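Local coordinates for dimethylsulfoniopropionate lyase (Roseovarius nubinhibens, PDB 4B29), which probably cleaves dimethylsulfoniopropionate to release dimethyl sulfide, using a metal-dependent cupin barrel that holds a zinc ion, at residues L155-S160 with L199-W204; H70-P75 with A88-A93; P52-W57 with F127-L132; G146-L151 with A187-T192. All blocks are in the same frame, centred on the assembly; numbering follows the deposited sequence.

Interaction 1: residues L155-S160 with L199-W204; sequences LYSVVS and LTLVLW. With PO4 (phosphate ion), chain B; EDO (1,2-ethanediol), chain F.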
# COMPACT_ATOMS: atom_id res chain seq x y z
N LEU A 155 -6.12 6.09 4.23
CA LEU A 155 -5.05 7.10 4.50
C LEU A 155 -3.78 6.53 3.88
O LEU A 155 -3.21 5.54 4.38
CB LEU A 155 -4.88 7.32 6.01
CG LEU A 155 -3.79 8.35 6.37
CD1 LEU A 155 -4.08 9.74 5.76
CD2 LEU A 155 -3.66 8.44 7.90
N TYR A 156 -3.35 7.13 2.76
CA TYR A 156 -2.10 6.72 2.13
C TYR A 156 -0.90 7.30 2.88
O TYR A 156 -0.96 8.40 3.43
CB TYR A 156 -2.02 7.34 0.70
CG TYR A 156 -2.34 6.37 -0.38
CD1 TYR A 156 -3.69 6.06 -0.67
CD2 TYR A 156 -1.35 5.71 -1.08
CE1 TYR A 156 -4.00 5.15 -1.71
CE2 TYR A 156 -1.63 4.82 -2.09
CZ TYR A 156 -2.96 4.50 -2.37
OH TYR A 156 -3.24 3.63 -3.39
N SER A 157 0.21 6.54 2.87
CA SER A 157 1.55 7.14 3.13
C SER A 157 2.45 6.67 2.01
O SER A 157 2.26 5.59 1.44
CB SER A 157 2.15 6.76 4.51
OG SER A 157 2.55 5.38 4.54
N VAL A 158 3.45 7.51 1.72
CA VAL A 158 4.48 7.10 0.78
C VAL A 158 5.71 6.55 1.53
O VAL A 158 6.22 7.21 2.44
CB VAL A 158 4.92 8.33 -0.06
CG1 VAL A 158 5.99 7.85 -1.14
CG2 VAL A 158 3.67 8.86 -0.78
N VAL A 159 6.17 5.36 1.12
CA VAL A 159 7.35 4.79 1.78
C VAL A 159 8.58 5.17 0.99
O VAL A 159 9.58 5.58 1.61
CB VAL A 159 7.26 3.24 1.86
CG1 VAL A 159 8.51 2.67 2.59
CG2 VAL A 159 5.98 2.88 2.70
N SER A 160 8.49 5.00 -0.31
CA SER A 160 9.68 5.34 -1.14
C SER A 160 9.21 5.70 -2.53
O SER A 160 8.07 5.39 -2.96
CB SER A 160 10.70 4.16 -1.13
OG SER A 160 10.09 2.94 -1.52
N LEU A 199 6.24 3.22 -3.68
CA LEU A 199 5.89 2.11 -2.76
C LEU A 199 5.11 2.78 -1.62
O LEU A 199 5.59 3.76 -1.03
CB LEU A 199 7.18 1.48 -2.25
CG LEU A 199 7.09 0.36 -1.18
CD1 LEU A 199 6.35 -0.85 -1.76
CD2 LEU A 199 8.50 -0.03 -0.65
N THR A 200 3.91 2.24 -1.32
CA THR A 200 3.00 2.92 -0.36
C THR A 200 2.60 1.96 0.75
O THR A 200 2.65 0.73 0.56
CB THR A 200 1.70 3.37 -1.05
OG1 THR A 200 1.07 2.23 -1.65
CG2 THR A 200 2.03 4.43 -2.20
N LEU A 201 2.20 2.54 1.87
CA LEU A 201 1.65 1.74 2.97
C LEU A 201 0.39 2.52 3.41
O LEU A 201 0.46 3.74 3.66
CB LEU A 201 2.68 1.55 4.10
CG LEU A 201 2.12 0.61 5.18
CD1 LEU A 201 3.23 -0.30 5.77
CD2 LEU A 201 1.50 1.47 6.28
N VAL A 202 -0.74 1.82 3.47
CA VAL A 202 -2.04 2.53 3.49
C VAL A 202 -2.90 1.96 4.62
O VAL A 202 -2.92 0.74 4.81
CB VAL A 202 -2.74 2.28 2.15
CG1 VAL A 202 -4.16 2.89 2.11
CG2 VAL A 202 -1.86 2.85 1.00
N LEU A 203 -3.57 2.83 5.34
CA LEU A 203 -4.55 2.37 6.36
C LEU A 203 -5.97 2.55 5.82
O LEU A 203 -6.28 3.47 5.00
CB LEU A 203 -4.47 3.24 7.61
CG LEU A 203 -3.08 3.45 8.28
CD1 LEU A 203 -3.20 4.21 9.56
CD2 LEU A 203 -2.42 2.06 8.52
N TRP A 204 -6.89 1.70 6.35
CA TRP A 204 -8.30 1.79 5.94
C TRP A 204 -9.17 1.73 7.17
O TRP A 204 -8.80 1.07 8.17
CB TRP A 204 -8.69 0.55 5.09
CG TRP A 204 -7.86 0.25 3.89
CD1 TRP A 204 -6.49 -0.11 3.83
CD2 TRP A 204 -8.28 0.38 2.55
NE1 TRP A 204 -6.13 -0.29 2.52
CE2 TRP A 204 -7.20 0.00 1.72
CE3 TRP A 204 -9.50 0.74 1.95
CZ2 TRP A 204 -7.28 -0.00 0.31
CZ3 TRP A 204 -9.59 0.72 0.52
CH2 TRP A 204 -8.50 0.34 -0.26
P PO4 B . -6.33 2.08 -3.63
O1 PO4 B . -6.11 0.97 -4.62
O2 PO4 B . -5.66 1.66 -2.31
O3 PO4 B . -5.76 3.41 -4.10
O4 PO4 B . -7.78 2.31 -3.36
C1 EDO F . -2.31 0.64 -1.31
O1 EDO F . -1.54 1.54 -2.12
C2 EDO F . -2.78 -0.46 -2.21
O2 EDO F . -3.69 -1.19 -1.42
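Val202 presses its methyl CG2 onto the face of the Tyr156 ring, 3.6 Å from the ring centroid and only 12° off the normal, a clean CH-pi contact between partners of a non-hydrogen-bonded antiparallel pair. CG2 lies anti to the carbonyl carbon, which turns it to the ring while CG1 lies near Leu155 O. The same ring is met at its edge by Thr200, whose CG2 comes within 3.7 Å of Tyr156 CE2. Held on a face and at an edge, the ring carries its hydroxyl out of the sheet, and Tyr156 OH donates to O3 of a bound phosphate, probably from the crystallisation liquor, at 2.6 Å. Thr200 OG1 shares a hydrogen bond with O1 of an ethanediol, 2.7 Å away. On the other face, Ser157 reaches across to the partner strand. Its OG (chi1 71°) donates to Leu201 O at 2.8 Å, so that this carbonyl takes both the amide and the hydroxyl of Ser157. Leu199 O is doubly used too, by Val159 N and Ser160 N, the mark of a classic beta bulge. Helices 43-48 and 24-41 cover Leu155, Leu201 and Leu203; helix 83-92 meets Leu199. The chemistry thus divides by face: largely apolar cover around bonded serine hydroxyls (Ser157 OG also to Trp38 NE1), and opposite it a phenol aimed at an anion beside the zinc, consistent with a pocket for a substrate carboxylate.

Interaction 2: residues H70-P75 with A88-A93; sequences HLTRDP and ALVAAA. With PO4 (phosphate ion), chain E.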
# COMPACT_ATOMS: atom_id res chain seq x y z
N HIS A 70 10.50 -6.11 -10.03
CA HIS A 70 10.52 -4.64 -10.24
C HIS A 70 10.72 -3.92 -8.94
O HIS A 70 11.58 -3.06 -8.80
CB HIS A 70 9.25 -4.19 -10.95
CG HIS A 70 9.10 -4.78 -12.31
ND1 HIS A 70 9.83 -4.33 -13.40
CD2 HIS A 70 8.33 -5.80 -12.77
CE1 HIS A 70 9.50 -5.04 -14.47
NE2 HIS A 70 8.60 -5.94 -14.12
N LEU A 71 9.95 -4.31 -7.91
CA LEU A 71 10.13 -3.73 -6.61
C LEU A 71 11.54 -3.93 -6.08
O LEU A 71 12.12 -3.04 -5.49
CB LEU A 71 9.09 -4.34 -5.63
CG LEU A 71 9.39 -4.23 -4.12
CD1 LEU A 71 9.40 -2.75 -3.64
CD2 LEU A 71 8.32 -4.99 -3.28
N THR A 72 12.09 -5.14 -6.26
CA THR A 72 13.37 -5.47 -5.68
C THR A 72 14.49 -4.66 -6.39
O THR A 72 15.37 -4.14 -5.73
CB THR A 72 13.66 -7.00 -5.79
OG1 THR A 72 12.63 -7.69 -5.06
CG2 THR A 72 15.04 -7.33 -5.16
N ARG A 73 14.41 -4.56 -7.70
CA ARG A 73 15.44 -3.79 -8.45
C ARG A 73 15.29 -2.28 -8.30
O ARG A 73 16.28 -1.53 -8.36
CB ARG A 73 15.40 -4.14 -9.91
CG ARG A 73 16.13 -5.45 -10.15
CD ARG A 73 16.36 -5.69 -11.65
NE ARG A 73 15.15 -6.18 -12.31
CZ ARG A 73 14.24 -5.42 -12.92
NH1 ARG A 73 14.37 -4.09 -12.95
NH2 ARG A 73 13.19 -6.00 -13.49
N ASP A 74 14.05 -1.82 -8.09
CA ASP A 74 13.78 -0.36 -8.17
C ASP A 74 12.72 0.01 -7.10
O ASP A 74 11.61 0.36 -7.49
CB ASP A 74 13.25 -0.06 -9.59
CG ASP A 74 13.02 1.44 -9.85
OD1 ASP A 74 13.64 2.27 -9.17
OD2 ASP A 74 12.21 1.77 -10.77
N PRO A 75 13.06 -0.08 -5.80
CA PRO A 75 11.99 0.18 -4.78
C PRO A 75 11.70 1.67 -4.62
O PRO A 75 10.66 2.04 -4.06
CB PRO A 75 12.59 -0.38 -3.50
CG PRO A 75 14.12 -0.23 -3.71
CD PRO A 75 14.30 -0.55 -5.16
N ALA A 88 12.56 -3.34 4.67
CA ALA A 88 11.75 -4.46 5.21
C ALA A 88 10.74 -4.95 4.19
O ALA A 88 10.46 -6.16 4.12
CB ALA A 88 11.07 -4.04 6.51
N LEU A 89 10.16 -4.04 3.39
CA LEU A 89 9.20 -4.41 2.39
C LEU A 89 9.88 -5.19 1.28
O LEU A 89 9.34 -6.16 0.78
CB LEU A 89 8.49 -3.15 1.82
CG LEU A 89 7.46 -2.63 2.84
CD1 LEU A 89 7.04 -1.15 2.49
CD2 LEU A 89 6.19 -3.53 2.76
N VAL A 90 11.06 -4.72 0.86
CA VAL A 90 11.80 -5.43 -0.20
C VAL A 90 12.14 -6.87 0.31
O VAL A 90 11.94 -7.84 -0.44
CB VAL A 90 13.05 -4.65 -0.64
CG1 VAL A 90 13.92 -5.52 -1.56
CG2 VAL A 90 12.61 -3.37 -1.41
N ALA A 91 12.57 -6.99 1.56
CA ALA A 91 12.94 -8.31 2.13
C ALA A 91 11.71 -9.22 2.28
O ALA A 91 11.83 -10.46 2.16
CB ALA A 91 13.65 -8.15 3.47
N ALA A 92 10.54 -8.62 2.51
CA ALA A 92 9.28 -9.37 2.60
C ALA A 92 8.71 -9.81 1.28
O ALA A 92 7.84 -10.66 1.22
CB ALA A 92 8.19 -8.51 3.35
N ALA A 93 9.13 -9.17 0.18
CA ALA A 93 8.46 -9.37 -1.09
C ALA A 93 8.31 -10.84 -1.54
O ALA A 93 7.28 -11.18 -2.09
CB ALA A 93 9.09 -8.50 -2.21
P PO4 E . 10.66 -0.85 -12.68
O1 PO4 E . 11.48 -2.17 -12.74
O2 PO4 E . 10.00 -0.65 -11.33
O3 PO4 E . 11.63 0.30 -12.75
O4 PO4 E . 9.57 -0.80 -13.74
O HOH W 1 12.82 -9.09 -2.71
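Val90 wedges its two methyls against helix 67-73 and the turn that follows it, with CG2 reaching Pro75 CB at 3.6 Å and Leu71 CD1 at 4.0 Å. Its other methyl, CG1, lies against the flank of Thr72, near both CA and CG2. The division follows from chi1 of 170°, which sets CG1 anti to the backbone N and swings CG2 to the amide side, where the proline ring crosses it obliquely. Leu71 and Val90 run past each other in opposite directions, so Leu71 reaches beyond the valine, and its second methyl, CD2, settles on Ala93 CB at 3.7 Å. This is helix-to-helix packing on the outside of the cupin barrel: Leu71 and Leu89 both also touch Leu199 of strand 198-205, so the two helices lie on the barrel wall as well as on each other. Toward the solvent side the join becomes polar. A water donates to Thr72 OG1 and to Val90 O, at 2.7 Å in each case, and so bridges a side chain of one helix to the backbone of the other, while Thr72 OG1 is also bonded to Ile68 O one turn back. Around the end of helix 67-73, a phosphate probably taken from the crystallisation liquor is met in the plane of the His70 ring, where ND1 donates to its O1 at 2.8 Å. Arg73 NH1 adds a weak bond to that oxygen at 3.5 Å, and Tyr138 and Arg114 bind the same ion from farther along the chain.

Interaction 3: residues P52-W57 with F127-L132; sequences PEDLRW and FLTQSL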
# COMPACT_ATOMS: atom_id res chain seq x y z
N PRO A 52 -3.52 -1.77 16.50
CA PRO A 52 -4.25 -2.84 17.23
C PRO A 52 -3.33 -3.63 18.18
O PRO A 52 -2.15 -3.82 17.88
CB PRO A 52 -4.78 -3.73 16.10
CG PRO A 52 -4.15 -3.32 14.81
CD PRO A 52 -3.48 -1.95 15.04
N GLU A 53 -3.86 -4.07 19.31
CA GLU A 53 -3.08 -4.85 20.24
C GLU A 53 -3.29 -6.36 20.00
O GLU A 53 -2.67 -7.19 20.68
CB GLU A 53 -3.41 -4.43 21.69
CG GLU A 53 -2.70 -3.13 22.14
CD GLU A 53 -1.17 -3.14 21.91
OE1 GLU A 53 -0.48 -4.07 22.38
OE2 GLU A 53 -0.65 -2.19 21.25
N ASP A 54 -4.13 -6.72 19.02
CA ASP A 54 -4.50 -8.12 18.85
C ASP A 54 -4.01 -8.78 17.56
O ASP A 54 -4.57 -9.78 17.14
CB ASP A 54 -6.01 -8.28 18.99
CG ASP A 54 -6.77 -7.57 17.89
OD1 ASP A 54 -6.15 -6.89 17.02
OD2 ASP A 54 -8.02 -7.69 17.87
N LEU A 55 -3.02 -8.20 16.89
CA LEU A 55 -2.59 -8.76 15.60
C LEU A 55 -1.98 -10.15 15.82
O LEU A 55 -1.18 -10.33 16.77
CB LEU A 55 -1.52 -7.85 14.94
CG LEU A 55 -2.07 -6.52 14.39
CD1 LEU A 55 -0.87 -5.54 14.35
CD2 LEU A 55 -2.50 -6.83 13.04
N ARG A 56 -2.44 -11.10 15.01
CA ARG A 56 -2.04 -12.53 15.13
C ARG A 56 -1.49 -13.01 13.80
O ARG A 56 -2.15 -12.92 12.77
CB ARG A 56 -3.31 -13.45 15.34
CG ARG A 56 -4.16 -13.31 16.56
CD ARG A 56 -3.36 -13.39 17.86
NE ARG A 56 -4.15 -12.76 18.94
CZ ARG A 56 -3.66 -11.94 19.86
NH1 ARG A 56 -2.36 -11.64 19.90
NH2 ARG A 56 -4.49 -11.44 20.78
N TRP A 57 -0.31 -13.66 13.84
CA TRP A 57 0.23 -14.35 12.66
C TRP A 57 -0.79 -15.27 12.01
O TRP A 57 -1.36 -16.12 12.71
CB TRP A 57 1.46 -15.16 13.11
CG TRP A 57 2.00 -16.04 12.04
CD1 TRP A 57 1.94 -17.43 11.99
CD2 TRP A 57 2.69 -15.62 10.84
NE1 TRP A 57 2.57 -17.89 10.86
CE2 TRP A 57 3.07 -16.81 10.15
CE3 TRP A 57 3.08 -14.35 10.31
CZ2 TRP A 57 3.79 -16.79 8.93
CZ3 TRP A 57 3.82 -14.33 9.09
CH2 TRP A 57 4.15 -15.53 8.41
N PHE A 127 -1.09 -10.73 9.08
CA PHE A 127 -1.45 -10.75 10.48
C PHE A 127 -2.91 -10.38 10.55
O PHE A 127 -3.37 -9.49 9.85
CB PHE A 127 -0.62 -9.72 11.24
CG PHE A 127 0.85 -10.04 11.19
CD1 PHE A 127 1.64 -9.58 10.14
CD2 PHE A 127 1.42 -10.84 12.18
CE1 PHE A 127 3.02 -9.93 10.07
CE2 PHE A 127 2.81 -11.17 12.14
CZ PHE A 127 3.58 -10.71 11.09
N LEU A 128 -3.66 -11.16 11.33
CA LEU A 128 -5.12 -10.97 11.39
C LEU A 128 -5.51 -10.00 12.48
O LEU A 128 -4.99 -10.03 13.62
CB LEU A 128 -5.82 -12.34 11.66
CG LEU A 128 -5.57 -13.45 10.64
CD1 LEU A 128 -6.44 -14.71 11.02
CD2 LEU A 128 -5.84 -13.04 9.11
N THR A 129 -6.45 -9.11 12.11
CA THR A 129 -7.11 -8.22 13.07
C THR A 129 -8.38 -7.72 12.38
O THR A 129 -8.46 -7.67 11.14
CB THR A 129 -6.24 -7.02 13.50
OG1 THR A 129 -6.95 -6.22 14.45
CG2 THR A 129 -5.86 -6.17 12.25
N GLN A 130 -9.36 -7.32 13.20
CA GLN A 130 -10.55 -6.66 12.69
C GLN A 130 -10.52 -5.16 13.03
O GLN A 130 -11.47 -4.47 12.67
CB GLN A 130 -11.80 -7.29 13.34
CG GLN A 130 -12.09 -8.69 12.73
CD GLN A 130 -12.62 -8.66 11.32
OE1 GLN A 130 -13.21 -7.66 10.86
NE2 GLN A 130 -12.48 -9.79 10.60
N SER A 131 -9.46 -4.70 13.71
CA SER A 131 -9.43 -3.30 14.22
C SER A 131 -8.89 -2.32 13.19
O SER A 131 -9.20 -1.10 13.25
CB SER A 131 -8.59 -3.20 15.48
OG SER A 131 -9.21 -4.00 16.51
N LEU A 132 -8.17 -2.84 12.21
CA LEU A 132 -7.55 -1.96 11.22
C LEU A 132 -7.30 -2.79 9.97
O LEU A 132 -7.35 -4.03 10.04
CB LEU A 132 -6.20 -1.53 11.79
CG LEU A 132 -5.44 -0.44 11.01
CD1 LEU A 132 -6.40 0.76 10.56
CD2 LEU A 132 -4.29 -0.01 11.91
O HOH W 2 -9.68 -7.39 16.03
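Thr129 OG1 is engaged from two directions: it donates to Asp54 OD1 at 2.8 Å and accepts from Ser131 N at 3.0 Å, the second bond nearly straight at 168°. The hydroxyl can do both because it stands anti to the backbone N (chi1 -179°), beside its own carbonyl carbon and so on the side of the residues that follow. Asp54 offers OD1 on the syn side, with the donor slightly out of the carboxylate plane, and its OD2 accepts a hydrogen bond from a water that also accepts from Gln130 N. The carboxylate thereby ties the loop at 52-55 to the turn after strand 127-128. Apolar groups close in around these polar bonds. Pro52 lays CB against the same hydroxyl and rests CD on Leu132 CD2, its ring crossing that side chain at about a right angle, while Leu55 CD2 packs on Thr129 CG2 at 3.5 Å. Farther along, the backbones pair, Leu128 N donating to Arg56 O at 2.7 Å and Arg56 N returning a bond to Leu128 O. Beyond them Trp57 turns the edge of its six-membered ring toward the face of Phe127, centroids 5.5 Å apart and planes at 65°, an offset edge-to-face pair that lies against helix 24-41. A short antiparallel bridge running into an ST turn at Thr129 thus adds strand 56-57 as one edge of the larger sheet of the cupin fold.

Interaction 4: residues G146-L151 with A187-T192; sequences GWHEHL and APHAMT. With ZN (zinc ion), chain J; PO4 (phosphate ion), chain B.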
# COMPACT_ATOMS: atom_id res chain seq x y z
N GLY A 146 -5.88 4.75 -12.92
CA GLY A 146 -7.01 5.64 -13.21
C GLY A 146 -7.99 5.77 -12.05
O GLY A 146 -7.80 5.13 -11.00
N TRP A 147 -9.01 6.59 -12.24
CA TRP A 147 -9.99 6.90 -11.19
C TRP A 147 -10.61 5.60 -10.63
O TRP A 147 -11.14 4.77 -11.38
CB TRP A 147 -11.11 7.78 -11.73
CG TRP A 147 -10.65 9.16 -12.12
CD1 TRP A 147 -10.57 9.66 -13.41
CD2 TRP A 147 -10.24 10.23 -11.25
NE1 TRP A 147 -10.10 10.97 -13.38
CE2 TRP A 147 -9.91 11.35 -12.07
CE3 TRP A 147 -10.15 10.37 -9.86
CZ2 TRP A 147 -9.48 12.58 -11.54
CZ3 TRP A 147 -9.71 11.59 -9.33
CH2 TRP A 147 -9.38 12.68 -10.17
N HIS A 148 -10.53 5.46 -9.31
CA HIS A 148 -11.10 4.27 -8.65
C HIS A 148 -11.65 4.72 -7.31
O HIS A 148 -11.35 5.81 -6.84
CB HIS A 148 -10.05 3.17 -8.48
CG HIS A 148 -8.83 3.60 -7.74
ND1 HIS A 148 -7.86 4.38 -8.33
CD2 HIS A 148 -8.41 3.35 -6.48
CE1 HIS A 148 -6.89 4.60 -7.46
NE2 HIS A 148 -7.20 3.98 -6.33
N GLU A 149 -12.48 3.86 -6.69
CA GLU A 149 -13.20 4.35 -5.53
C GLU A 149 -13.66 3.16 -4.68
O GLU A 149 -13.63 2.01 -5.13
CB GLU A 149 -14.44 5.15 -5.97
CG GLU A 149 -15.42 4.26 -6.78
CD GLU A 149 -16.53 5.11 -7.31
OE1 GLU A 149 -16.32 5.78 -8.34
OE2 GLU A 149 -17.58 5.16 -6.64
N HIS A 150 -14.08 3.47 -3.46
CA HIS A 150 -14.57 2.44 -2.55
C HIS A 150 -15.24 3.13 -1.37
O HIS A 150 -14.89 4.27 -0.99
CB HIS A 150 -13.42 1.55 -2.03
CG HIS A 150 -12.17 2.32 -1.75
ND1 HIS A 150 -12.01 3.13 -0.65
CD2 HIS A 150 -11.04 2.43 -2.47
CE1 HIS A 150 -10.82 3.71 -0.68
NE2 HIS A 150 -10.21 3.28 -1.78
N LEU A 151 -16.17 2.39 -0.72
CA LEU A 151 -16.82 2.98 0.45
C LEU A 151 -15.87 3.32 1.65
O LEU A 151 -15.99 4.37 2.24
CB LEU A 151 -17.98 2.04 0.90
CG LEU A 151 -18.72 2.46 2.15
CD1 LEU A 151 -19.45 3.82 1.99
CD2 LEU A 151 -19.75 1.33 2.46
N ALA A 187 -14.97 8.77 -2.46
CA ALA A 187 -14.41 9.82 -3.33
C ALA A 187 -13.45 9.19 -4.35
O ALA A 187 -12.49 8.52 -3.94
CB ALA A 187 -13.68 10.89 -2.49
N PRO A 188 -13.69 9.36 -5.66
CA PRO A 188 -12.76 8.75 -6.58
C PRO A 188 -11.38 9.38 -6.50
O PRO A 188 -11.26 10.60 -6.26
CB PRO A 188 -13.37 8.99 -7.95
CG PRO A 188 -14.85 9.18 -7.68
CD PRO A 188 -14.90 9.86 -6.34
N HIS A 189 -10.36 8.55 -6.68
CA HIS A 189 -8.97 9.04 -6.63
C HIS A 189 -8.18 8.32 -7.70
O HIS A 189 -8.61 7.27 -8.24
CB HIS A 189 -8.38 8.85 -5.20
CG HIS A 189 -8.73 7.53 -4.56
ND1 HIS A 189 -9.97 7.29 -4.01
CD2 HIS A 189 -7.98 6.42 -4.33
CE1 HIS A 189 -9.99 6.06 -3.49
NE2 HIS A 189 -8.79 5.54 -3.64
N ALA A 190 -6.99 8.83 -7.98
CA ALA A 190 -6.14 8.21 -9.01
C ALA A 190 -4.70 8.60 -8.74
O ALA A 190 -4.42 9.39 -7.83
CB ALA A 190 -6.59 8.70 -10.43
N MET A 191 -3.76 7.98 -9.45
CA MET A 191 -2.36 8.27 -9.16
C MET A 191 -1.53 8.01 -10.42
O MET A 191 -1.78 7.03 -11.11
CB MET A 191 -1.88 7.31 -8.05
CG MET A 191 -0.48 7.66 -7.51
SD MET A 191 0.21 6.27 -6.53
CE MET A 191 0.51 5.11 -7.86
N THR A 192 -0.51 8.84 -10.65
CA THR A 192 0.35 8.68 -11.83
C THR A 192 1.80 8.63 -11.35
O THR A 192 2.24 9.53 -10.60
CB THR A 192 0.22 9.94 -12.70
OG1 THR A 192 -1.16 10.11 -13.01
CG2 THR A 192 1.07 9.80 -13.99
ZN ZN J . -8.38 3.89 -2.54
P PO4 B . -6.33 2.08 -3.63
O1 PO4 B . -6.11 0.97 -4.62
O2 PO4 B . -5.66 1.66 -2.31
O3 PO4 B . -5.76 3.41 -4.10
O4 PO4 B . -7.78 2.31 -3.36
O HOH W 3 -13.11 6.07 -2.62
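His189 and His148 are matched across the strands as an antiparallel hydrogen-bonded pair in the smaller sheet of a cupin barrel, each backbone N donating to the other's O. From CB, the His189 ring is set between its backbone N and carbonyl carbon (chi1 42°), which turns it toward the zinc ion. CG passes beneath His148 O, which lies over one ring face. ND1 donates to Ala187 O at 2.8 Å, almost in the ring plane, and this bond fixes the ring's rotation and leaves NE2 as the ligand atom. CE1 approaches His150 NE2, CD2 comes to 3.2 Å from His148 NE2, and at the tip NE2 binds the zinc ion at 2.0 Å. His150 NE2 binds the same ion at 2.1 Å, the ring planes of His150 and His189 at 75°; Glu154 and a phosphate oxygen complete the set of four. Trp147 lies against the strand pair, with Ala190 CB over one face of its indole, offset toward the rim. His148 stays off the metal: Gly146 O accepts from its ND1 in a bond of 173°, and its NE2 donates to phosphate O3 at 2.7 Å, beside the O4 that binds zinc.

Along the chain the order is interlaced: interaction 2 nests inside the loop closed by interaction 3, both finish before the others begin, and interactions 1 and 4 cross, their strands alternating as 144-149, 153-159, 189-192, 198-205. The alternation threads the chain between the two sheets of the cupin barrel, interaction 1 in the larger and interaction 4 in the smaller, centres about 15 Å apart, with a phosphate touching both and Trp204 against His150. Interaction 3 sits at the far border of the larger sheet, about 18 Å from interaction 1 between centres and linked through Trp204 and Leu132. Interaction 2 lies on the outside of the barrel, bound to interaction 1 by Ser160 and Pro75, its centre about 25 Å from that of interaction 4. The metal pocket therefore lies between the sheets, away from the outer contacts.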